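Local atomic coordinates of glutamine cyclotransferase (Xanthomonas campestris, PDB entry 3MBR), a protein that probably catalyses the cyclisation of N-terminal glutamine to pyroglutamate, as a glutaminyl cyclase built as a calcium-binding beta-propeller. Residues P16-A21 against S44-D49; I140-T143 against P148-N151. The protein carries 1 engineered substitution. All blocks are in the same frame, centred on the assembly; numbering follows the deposited sequence.

Contact 1: P16-A21 against S44-D49; sequences PHDTTA and SVRKVD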
# COMPACT_ATOMS: atom_id res chain seq x y z
N PRO A 16 -4.91 11.33 13.84
CA PRO A 16 -5.62 12.14 12.83
C PRO A 16 -5.13 11.85 11.41
O PRO A 16 -3.92 11.69 11.21
CB PRO A 16 -5.29 13.58 13.21
CG PRO A 16 -4.26 13.52 14.30
CD PRO A 16 -4.01 12.11 14.72
N HIS A 17 -6.06 11.86 10.45
CA HIS A 17 -5.65 11.80 9.07
C HIS A 17 -6.38 12.87 8.30
O HIS A 17 -7.57 13.17 8.59
CB HIS A 17 -6.06 10.41 8.50
CG HIS A 17 -5.70 10.17 7.05
ND1 HIS A 17 -6.68 9.99 6.07
CD2 HIS A 17 -4.51 9.93 6.43
CE1 HIS A 17 -6.09 9.72 4.90
NE2 HIS A 17 -4.76 9.70 5.08
N ASP A 18 -5.70 13.47 7.33
CA ASP A 18 -6.27 14.59 6.54
C ASP A 18 -7.32 14.04 5.59
O ASP A 18 -7.02 13.20 4.75
CB ASP A 18 -5.05 15.14 5.82
CG ASP A 18 -5.35 16.35 4.92
OD1 ASP A 18 -6.51 16.77 4.72
OD2 ASP A 18 -4.32 16.96 4.48
N THR A 19 -8.55 14.61 5.67
CA THR A 19 -9.61 14.09 4.83
C THR A 19 -9.50 14.60 3.38
O THR A 19 -10.32 14.19 2.54
CB THR A 19 -11.02 14.36 5.34
OG1 THR A 19 -11.15 15.78 5.49
CG2 THR A 19 -11.24 13.68 6.70
N THR A 20 -8.49 15.41 3.05
CA THR A 20 -8.20 15.64 1.64
C THR A 20 -7.35 14.57 1.00
O THR A 20 -7.14 14.62 -0.24
CB THR A 20 -7.44 16.97 1.38
OG1 THR A 20 -6.11 16.86 1.93
CG2 THR A 20 -8.14 18.20 2.00
N ALA A 21 -6.85 13.61 1.78
CA ALA A 21 -5.91 12.66 1.24
C ALA A 21 -6.61 11.53 0.55
O ALA A 21 -7.23 10.67 1.24
CB ALA A 21 -5.00 12.12 2.36
N SER A 44 -0.19 13.78 -5.57
CA SER A 44 0.94 14.18 -4.77
C SER A 44 1.56 13.02 -4.05
O SER A 44 0.95 11.96 -3.86
CB SER A 44 0.48 15.21 -3.66
OG SER A 44 -0.16 14.67 -2.53
N VAL A 45 2.76 13.24 -3.56
CA VAL A 45 3.39 12.35 -2.57
C VAL A 45 3.65 13.20 -1.34
O VAL A 45 4.25 14.29 -1.47
CB VAL A 45 4.72 11.84 -3.10
CG1 VAL A 45 5.40 10.95 -2.10
CG2 VAL A 45 4.44 10.97 -4.38
N ARG A 46 3.21 12.75 -0.19
CA ARG A 46 3.24 13.59 1.03
C ARG A 46 4.14 12.90 2.04
O ARG A 46 4.04 11.68 2.21
CB ARG A 46 1.87 13.67 1.71
CG ARG A 46 0.77 14.30 0.82
CD ARG A 46 -0.55 14.10 1.53
NE ARG A 46 -1.60 14.73 0.75
CZ ARG A 46 -2.73 15.18 1.31
NH1 ARG A 46 -2.97 14.98 2.63
NH2 ARG A 46 -3.63 15.80 0.56
N LYS A 47 4.96 13.68 2.75
CA LYS A 47 5.65 13.20 3.94
C LYS A 47 4.85 13.73 5.12
O LYS A 47 4.65 14.95 5.19
CB LYS A 47 7.07 13.74 3.99
CG LYS A 47 7.80 13.33 5.28
CD LYS A 47 9.23 14.04 5.26
CE LYS A 47 10.03 13.74 6.41
NZ LYS A 47 11.29 14.57 6.33
N VAL A 48 4.43 12.85 5.99
CA VAL A 48 3.39 13.18 7.01
C VAL A 48 3.86 12.84 8.39
O VAL A 48 4.48 11.81 8.62
CB VAL A 48 2.04 12.48 6.67
CG1 VAL A 48 0.97 12.76 7.72
CG2 VAL A 48 1.58 12.79 5.24
N ASP A 49 3.64 13.76 9.28
CA ASP A 49 3.90 13.54 10.71
C ASP A 49 2.82 12.59 11.28
O ASP A 49 1.62 12.85 11.22
CB ASP A 49 3.85 14.88 11.46
CG ASP A 49 4.14 14.72 12.90
OD1 ASP A 49 3.22 14.85 13.75
OD2 ASP A 49 5.29 14.31 13.20
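Arg-46 meets Asp-18 and Thr-20 through a side chain that leaves strand 44-49 with CG anti to the carbonyl carbon (chi1 -61°) and then runs extended from CG to NE. Asp-18 turns its carboxylate to meet it, with CG opposite its own backbone N (chi1 -179°). The two side chains cross at about a right angle. NH1 of Arg-46 lies 3.0 Å from OD2 of Asp-18. This is a salt bridge, but its hydrogen bond is weak and bent. The second terminal nitrogen makes a straighter bond: NH2 of Arg-46 donates to OG1 of Thr-20, 3.0 Å away and in the guanidinium plane. CB of Ala-21 covers one face of the group, 3.5 Å from NH1 of Arg-46. The second carboxylate oxygen serves the loop itself. OD1 of Asp-18 accepts from N of Thr-20 at 2.9 Å, reached from above the carboxylate plane. Asp-18 is thus held at both oxygens. His-17 and Arg-46 both bond to Glu-35, one by its side chain and the other by backbone. The loop carries an Asx turn within a type I beta turn, and Arg-46 ties it to a strand of a four-stranded antiparallel propeller sheet.

Contact 2: I140-T143 against P148-N151; sequences IKVT and PLDN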
# COMPACT_ATOMS: atom_id res chain seq x y z
N ILE A 140 4.65 -13.94 -8.03
CA ILE A 140 3.93 -14.74 -7.04
C ILE A 140 2.49 -14.74 -7.51
O ILE A 140 1.84 -13.65 -7.63
CB ILE A 140 3.97 -14.10 -5.62
CG1 ILE A 140 5.40 -14.11 -5.03
CG2 ILE A 140 3.01 -14.86 -4.65
CD1 ILE A 140 5.61 -13.08 -3.90
N LYS A 141 1.95 -15.95 -7.74
CA LYS A 141 0.52 -16.06 -8.02
C LYS A 141 -0.20 -16.27 -6.71
O LYS A 141 0.08 -17.22 -6.00
CB LYS A 141 0.26 -17.26 -8.93
CG LYS A 141 -1.08 -17.15 -9.62
CD LYS A 141 -2.31 -17.48 -8.75
CE LYS A 141 -3.48 -17.91 -9.67
NZ LYS A 141 -3.91 -16.76 -10.56
N VAL A 142 -1.06 -15.31 -6.37
CA VAL A 142 -1.73 -15.33 -5.09
C VAL A 142 -3.03 -16.12 -5.19
O VAL A 142 -3.86 -15.89 -6.05
CB VAL A 142 -2.00 -13.92 -4.63
CG1 VAL A 142 -2.57 -13.95 -3.22
CG2 VAL A 142 -0.69 -13.12 -4.66
N THR A 143 -3.19 -17.03 -4.27
CA THR A 143 -4.48 -17.79 -4.16
C THR A 143 -5.03 -17.85 -2.76
O THR A 143 -4.27 -17.81 -1.78
CB THR A 143 -4.37 -19.23 -4.73
OG1 THR A 143 -3.33 -19.98 -4.04
CG2 THR A 143 -4.11 -19.18 -6.28
N PRO A 148 -7.86 -17.70 -7.44
CA PRO A 148 -7.02 -16.53 -7.68
C PRO A 148 -7.55 -15.31 -6.96
O PRO A 148 -8.75 -15.07 -6.96
CB PRO A 148 -7.12 -16.31 -9.21
CG PRO A 148 -7.59 -17.55 -9.74
CD PRO A 148 -8.16 -18.45 -8.68
N LEU A 149 -6.65 -14.57 -6.34
CA LEU A 149 -7.09 -13.34 -5.67
C LEU A 149 -6.51 -12.10 -6.39
O LEU A 149 -5.29 -11.87 -6.33
CB LEU A 149 -6.65 -13.46 -4.19
CG LEU A 149 -7.03 -12.31 -3.29
CD1 LEU A 149 -8.58 -12.40 -3.11
CD2 LEU A 149 -6.29 -12.50 -1.94
N ASP A 150 -7.38 -11.30 -7.04
CA ASP A 150 -6.95 -10.09 -7.77
C ASP A 150 -7.53 -8.84 -7.13
O ASP A 150 -7.98 -8.94 -5.96
CB ASP A 150 -7.36 -10.27 -9.25
CG ASP A 150 -8.89 -10.18 -9.50
OD1 ASP A 150 -9.28 -10.51 -10.68
OD2 ASP A 150 -9.70 -9.76 -8.60
N ASN A 151 -7.37 -7.66 -7.75
CA ASN A 151 -7.86 -6.41 -7.16
C ASN A 151 -7.23 -6.17 -5.82
O ASN A 151 -7.88 -5.70 -4.92
CB ASN A 151 -9.41 -6.36 -7.05
CG ASN A 151 -10.03 -5.92 -8.31
OD1 ASN A 151 -10.35 -4.71 -8.49
ND2 ASN A 151 -10.27 -6.85 -9.17
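Thr-143 and Pro-148 form an antiparallel, non-hydrogen-bonded bridge where strand 136-144 turns back into the short strand 147-148. Their CA atoms are 4.5 Å apart and their side chains diverge. CG2 of Thr-143 lies along the backbone of Pro-148, 4.2 Å from its CA. Just beyond the bridge the backbones are joined by one hydrogen bond. N of Leu-149 donates to O of Val-142 at 3.1 Å, and the N-H points well at the oxygen (165°). The donor stands above the carbonyl plane, 39° out of it. Strand 147-148 is one of the two edge strands of a five-stranded antiparallel sheet in the beta-propeller. Val-142 also bonds through its backbone to Ala-124, just before strand 125-129.

Two side-chain contacts flank the backbone bond. One is polar at its end. Lys-141 sets out with CG anti to its backbone N (chi1 -160°), then bends at chi2 and again at chi4. The bends bring its amino end up against the CB-CG side of the proline ring, with NZ of Lys-141 3.5 Å from CB of Pro-148. This is plain van der Waals contact, and both residues also touch Ala-124. The other contact is apolar and more sheltered. CG1 of Val-142 meets CD2 of Leu-149 at 4.2 Å. Val-142 and Leu-149 both rest on Val-182 of the next sheet along the chain, and Leu-149 also touches Trp-185 and Ala-173 there.

Overall arrangement
The two contacts lie on opposite sides of the propeller's centre, with their own centres about 29 Å apart, and they do not touch. They share no strand. Contact 1 is partly buried and ties a loop to the sheet of strands 23-29 to 55-60. Contact 2 is a surface contact at the outer end of the sheet of strands 109-112 to 147-148. Their chemistry differs with how near the backbones come. In contact 1 the backbones stay well apart, and one long charged side chain spans the gap to polar groups. In contact 2 the backbones come close enough to pair, and the side chains add mainly apolar packing.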